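Local coordinates for protein 4-alpha-glucanotransferase (Corynebacterium glutamicum, PDB 5B68) that is an amylomaltase, also called disproportionating enzyme, with a TIM-barrel domain and an N-terminal beta-sandwich domain, at residues S175-V180 against G378-I383; A213-I218 against L645-L650. All coordinates share one frame; numbering follows the deposited sequence.

Contact 1: residues S175-V180 against G378-I383; sequences SPRSGV and GMSIGI. With SO4 (sulfate ion), chain H.
At one rim of the TIM barrel, where strands 177-182 and 382-387 begin, R177 reaches across to S380. The two backbones stay well apart, with the CA atoms of R177 and S380 8.9 Å from each other. R177 NH1 lies 3.4 Å from S380 OG, but the angle is too poor for a hydrogen bond. S380 OG instead bonds to Y172 OH.

S175 of its own segment helps hold the guanidinium. NE and NH2 both grip S175 OG side-on, at 2.9 Å from R177 NE and 3.0 Å from R177 NH2. That oxygen sits close to the guanidinium plane, 9° out of it. The side chain is bent at chi2 (-61°), which turns the group back over its own segment toward S175. R177 NH2 also gives a hydrogen bond of 2.9 Å to O3 of a sulfate ion, at 156°. This ion probably comes from the crystallisation liquor, and K171 NZ binds it too.

D214 joins the two sides: OD2 forms a salt bridge with R177 NH1, and OD1 accepts from S380 N. S175 follows helix 167-174 and G378 closes helix 349-376 with a Schellman motif. In the sheet, strand 215-218 lies between strands 177-182 and 382-387.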
loop_
_atom_site.group_PDB
_atom_site.type_symbol
_atom_site.label_atom_id
_atom_site.label_comp_id
_atom_site.label_asym_id
_atom_site.label_seq_id
_atom_site.Cartn_x
_atom_site.Cartn_y
_atom_site.Cartn_z
ATOM N N SER A 175 5.840 -3.506 24.746
ATOM C CA SER A 175 6.601 -4.717 24.512
ATOM C C SER A 175 7.252 -4.679 23.123
ATOM O O SER A 175 6.798 -5.320 22.205
ATOM C CB SER A 175 5.701 -5.945 24.685
ATOM O OG SER A 175 6.406 -7.141 24.511
ATOM N N PRO A 176 8.328 -3.915 22.964
ATOM C CA PRO A 176 8.910 -3.740 21.632
ATOM C C PRO A 176 9.451 -5.027 21.038
ATOM O O PRO A 176 10.047 -5.814 21.721
ATOM C CB PRO A 176 10.038 -2.732 21.862
ATOM C CG PRO A 176 9.622 -1.997 23.071
ATOM C CD PRO A 176 8.969 -3.024 23.937
ATOM N N ARG A 177 9.245 -5.196 19.747
ATOM C CA ARG A 177 9.608 -6.406 19.045
ATOM C C ARG A 177 10.405 -6.103 17.789
ATOM O O ARG A 177 10.478 -4.977 17.348
ATOM C CB ARG A 177 8.385 -7.208 18.625
ATOM C CG ARG A 177 7.393 -7.469 19.716
ATOM C CD ARG A 177 7.954 -8.272 20.873
ATOM N NE ARG A 177 6.933 -8.361 21.890
ATOM C CZ ARG A 177 5.978 -9.265 21.898
ATOM N NH1 ARG A 177 5.951 -10.196 20.973
ATOM N NH2 ARG A 177 5.061 -9.240 22.837
ATOM N N SER A 178 10.990 -7.146 17.232
ATOM C CA SER A 178 11.703 -7.028 15.950
ATOM C C SER A 178 11.034 -7.884 14.931
ATOM O O SER A 178 10.306 -8.823 15.279
ATOM C CB SER A 178 13.172 -7.449 16.039
ATOM O OG SER A 178 13.287 -8.850 16.221
ATOM N N GLY A 179 11.366 -7.627 13.680
ATOM C CA GLY A 179 10.954 -8.461 12.557
ATOM C C GLY A 179 11.927 -8.356 11.431
ATOM O O GLY A 179 12.975 -7.772 11.622
ATOM N N VAL A 180 11.589 -8.977 10.293
ATOM C CA VAL A 180 12.418 -9.094 9.159
ATOM C C VAL A 180 11.589 -8.635 7.959
ATOM O O VAL A 180 10.370 -8.915 7.888
ATOM C CB VAL A 180 12.843 -10.576 8.903
ATOM C CG1 VAL A 180 13.575 -10.723 7.568
ATOM C CG2 VAL A 180 13.700 -11.142 10.070
ATOM N N GLY A 378 5.568 -18.996 16.317
ATOM C CA GLY A 378 5.736 -18.073 17.436
ATOM C C GLY A 378 5.609 -16.595 17.149
ATOM O O GLY A 378 5.743 -15.762 18.060
ATOM N N MET A 379 5.388 -16.206 15.901
ATOM C CA MET A 379 5.264 -14.785 15.621
ATOM C C MET A 379 4.004 -14.186 16.247
ATOM O O MET A 379 2.920 -14.691 16.059
ATOM C CB MET A 379 5.240 -14.533 14.119
ATOM C CG MET A 379 6.529 -14.841 13.397
ATOM S SD MET A 379 6.619 -14.034 11.798
ATOM C CE MET A 379 8.383 -14.015 11.521
ATOM N N SER A 380 4.178 -13.093 16.975
ATOM C CA SER A 380 3.084 -12.313 17.531
ATOM C C SER A 380 2.231 -11.590 16.484
ATOM O O SER A 380 1.040 -11.406 16.661
ATOM C CB SER A 380 3.568 -11.368 18.626
ATOM O OG SER A 380 4.198 -10.243 18.098
ATOM N N ILE A 381 2.893 -11.120 15.440
ATOM C CA ILE A 381 2.231 -10.438 14.345
ATOM C C ILE A 381 2.043 -11.326 13.122
ATOM O O ILE A 381 0.950 -11.484 12.658
ATOM C CB ILE A 381 3.033 -9.186 13.956
ATOM C CG1 ILE A 381 3.001 -8.196 15.102
ATOM C CG2 ILE A 381 2.513 -8.542 12.695
ATOM C CD1 ILE A 381 4.139 -7.218 15.080
ATOM N N GLY A 382 3.105 -11.963 12.665
ATOM C CA GLY A 382 3.018 -12.729 11.439
ATOM C C GLY A 382 3.407 -11.958 10.195
ATOM O O GLY A 382 4.277 -11.134 10.223
ATOM N N ILE A 383 2.793 -12.299 9.081
ATOM C CA ILE A 383 3.039 -11.577 7.863
ATOM C C ILE A 383 2.542 -10.154 8.031
ATOM O O ILE A 383 1.448 -9.941 8.507
ATOM C CB ILE A 383 2.307 -12.218 6.675
ATOM C CG1 ILE A 383 2.639 -13.709 6.582
ATOM C CG2 ILE A 383 2.652 -11.486 5.393
ATOM C CD1 ILE A 383 4.104 -14.007 6.688
HETATM S S SO4 H . 2.697 -12.281 22.481
HETATM O O1 SO4 H . 2.266 -12.439 23.891
HETATM O O2 SO4 H . 1.793 -12.980 21.515
HETATM O O3 SO4 H . 2.705 -10.834 22.192
HETATM O O4 SO4 H . 4.057 -12.856 22.346
#

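Contact 2: residues A213-I218 against L645-L650; sequences ADFLLI and LTCVCL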
loop_
_atom_site.group_PDB
_atom_site.type_symbol
_atom_site.label_atom_id
_atom_site.label_comp_id
_atom_site.label_asym_id
_atom_site.label_seq_id
_atom_site.Cartn_x
_atom_site.Cartn_y
_atom_site.Cartn_z
ATOM N N ALA A 213 12.204 -13.138 15.355
ATOM C CA ALA A 213 11.374 -12.242 14.595
ATOM C C ALA A 213 9.913 -12.438 14.950
ATOM O O ALA A 213 9.455 -13.580 14.983
ATOM C CB ALA A 213 11.593 -12.502 13.105
ATOM N N ASP A 214 9.178 -11.339 15.136
ATOM C CA ASP A 214 7.726 -11.382 15.397
ATOM C C ASP A 214 6.863 -11.015 14.158
ATOM O O ASP A 214 5.626 -11.243 14.204
ATOM C CB ASP A 214 7.350 -10.520 16.589
ATOM C CG ASP A 214 7.425 -11.303 17.908
ATOM O OD1 ASP A 214 6.899 -12.427 17.922
ATOM O OD2 ASP A 214 8.092 -10.823 18.872
ATOM N N PHE A 215 7.490 -10.533 13.098
ATOM C CA PHE A 215 6.789 -10.326 11.856
ATOM C C PHE A 215 7.703 -10.535 10.670
ATOM O O PHE A 215 8.895 -10.460 10.801
ATOM C CB PHE A 215 6.155 -8.942 11.814
ATOM C CG PHE A 215 7.131 -7.823 11.844
ATOM C CD1 PHE A 215 7.657 -7.336 10.684
ATOM C CD2 PHE A 215 7.496 -7.238 13.026
ATOM C CE1 PHE A 215 8.551 -6.307 10.697
ATOM C CE2 PHE A 215 8.389 -6.203 13.046
ATOM C CZ PHE A 215 8.913 -5.734 11.886
ATOM N N LEU A 216 7.102 -10.806 9.523
ATOM C CA LEU A 216 7.796 -10.824 8.263
ATOM C C LEU A 216 7.083 -9.839 7.314
ATOM O O LEU A 216 5.988 -10.095 6.836
ATOM C CB LEU A 216 7.806 -12.222 7.656
ATOM C CG LEU A 216 8.508 -12.334 6.330
ATOM C CD1 LEU A 216 10.008 -12.105 6.472
ATOM C CD2 LEU A 216 8.206 -13.689 5.749
ATOM N N LEU A 217 7.720 -8.693 7.128
ATOM C CA LEU A 217 7.206 -7.633 6.226
ATOM C C LEU A 217 7.631 -7.995 4.857
ATOM O O LEU A 217 8.823 -8.255 4.602
ATOM C CB LEU A 217 7.752 -6.254 6.640
ATOM C CG LEU A 217 7.603 -5.051 5.746
ATOM C CD1 LEU A 217 6.117 -4.745 5.517
ATOM C CD2 LEU A 217 8.197 -3.800 6.329
ATOM N N ILE A 218 6.688 -7.939 3.934
ATOM C CA ILE A 218 6.919 -8.226 2.556
ATOM C C ILE A 218 6.485 -7.099 1.601
ATOM O O ILE A 218 5.903 -6.082 1.984
ATOM C CB ILE A 218 6.319 -9.585 2.136
ATOM C CG1 ILE A 218 4.780 -9.561 2.294
ATOM C CG2 ILE A 218 6.943 -10.707 2.960
ATOM C CD1 ILE A 218 4.078 -10.747 1.718
ATOM N N LEU A 645 8.613 -1.101 17.072
ATOM C CA LEU A 645 9.008 -2.155 16.192
ATOM C C LEU A 645 10.269 -1.795 15.435
ATOM O O LEU A 645 10.451 -0.660 14.988
ATOM C CB LEU A 645 7.912 -2.481 15.186
ATOM C CG LEU A 645 6.604 -2.997 15.755
ATOM C CD1 LEU A 645 5.577 -3.052 14.596
ATOM C CD2 LEU A 645 6.700 -4.356 16.406
ATOM N N THR A 646 11.132 -2.797 15.254
ATOM C CA THR A 646 12.358 -2.653 14.422
ATOM C C THR A 646 12.350 -3.711 13.349
ATOM O O THR A 646 11.750 -4.741 13.531
ATOM C CB THR A 646 13.632 -2.795 15.270
ATOM O OG1 THR A 646 13.549 -4.020 15.980
ATOM C CG2 THR A 646 13.731 -1.685 16.188
ATOM N N CYS A 647 13.052 -3.491 12.255
ATOM C CA CYS A 647 12.989 -4.389 11.142
ATOM C C CYS A 647 14.366 -4.576 10.607
ATOM O O CYS A 647 15.067 -3.570 10.385
ATOM C CB CYS A 647 12.061 -3.861 10.009
ATOM S SG CYS A 647 11.759 -5.192 8.804
ATOM N N VAL A 648 14.767 -5.853 10.521
ATOM C CA VAL A 648 16.038 -6.278 9.953
ATOM C C VAL A 648 15.682 -6.652 8.542
ATOM O O VAL A 648 14.804 -7.471 8.346
ATOM C CB VAL A 648 16.599 -7.542 10.680
ATOM C CG1 VAL A 648 17.901 -8.033 10.038
ATOM C CG2 VAL A 648 16.703 -7.298 12.152
ATOM N N CYS A 649 16.350 -6.060 7.582
ATOM C CA CYS A 649 16.216 -6.497 6.205
ATOM C C CYS A 649 16.995 -7.779 5.946
ATOM O O CYS A 649 18.170 -7.901 6.275
ATOM C CB CYS A 649 16.602 -5.408 5.229
ATOM S SG CYS A 649 15.530 -3.906 5.295
ATOM N N LEU A 650 16.315 -8.744 5.302
ATOM C CA LEU A 650 16.843 -10.043 5.068
ATOM C C LEU A 650 18.138 -9.919 4.277
ATOM O O LEU A 650 19.091 -10.692 4.507
ATOM C CB LEU A 650 15.844 -10.946 4.272
ATOM C CG LEU A 650 16.312 -12.380 4.029
ATOM C CD1 LEU A 650 16.452 -13.092 5.383
ATOM C CD2 LEU A 650 15.343 -13.134 3.083
#
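The ring of F215 reaches past a neighbouring strand and meets a backbone carbonyl: its CZ lies 3.4 Å from T646 O. Strands 215-218 and 645-649 are not paired with each other. Strand 177-182 runs between them in the parallel sheet of the barrel. The two axes come no closer than 8.6 Å, at an angle of 63°, and no hydrogen bond links the segments. The segments meet through the ring of F215 on one side and L645, T646 O and C647 on the other.

F215 supplies most of the contact from its segment. Its CG stands between the backbone N and the carbonyl carbon (chi1 64°), and the CB bond points toward strand 645-649. This sends the ring toward that strand, and CE1, CZ and CE2 at its far end do the touching. CE2 is 4.2 Å from L645 CD2, one methyl of that leucine. CE1 is 3.9 Å from C647 SG. The three partners thus meet neighbouring atoms around the outer half of the ring. All three approach the ring obliquely.

The C647 sulfur makes a sulfur-aromatic contact. SG is 5.1 Å from the centroid of the F215 ring, and its direction is 72° off the ring normal. CB of C647 lies 4.1 Å from F215 CZ. The CB bonds of L645 and C647 point toward 213-218. That of T646, between them, points away, and its carbonyl O makes the contact.

L554 of strand 553-556 touches F215, L645 and C647, and so joins the same cluster inside the barrel. The contact is buried and largely apolar. Its chemistry implies cohesion by dispersion. T646 O is a polar atom close to CZ, and any electrostatic contribution from it is probably small.

In the fold
Both contacts belong to the eight-stranded parallel barrel, and their centres are 7 Å apart. The strands run side by side in the order 382-387, 215-218, 177-182, 645-649, so each contact spans one intervening strand. Along the chain the segments alternate: 175-180, 213-218, 378-383, then 645-650. The barrel closes here, since its first strand, 177-182, adjoins its last, 645-649. Probable backbone hydrogen bonds tie the contacts together, S178 O to D214 N and V180 O to L217 N. Contact 1 is polar and lies at the surface, whereas contact 2 is apolar and buried. Contact 1 joins segments 198 residues apart, contact 2 segments 427 apart.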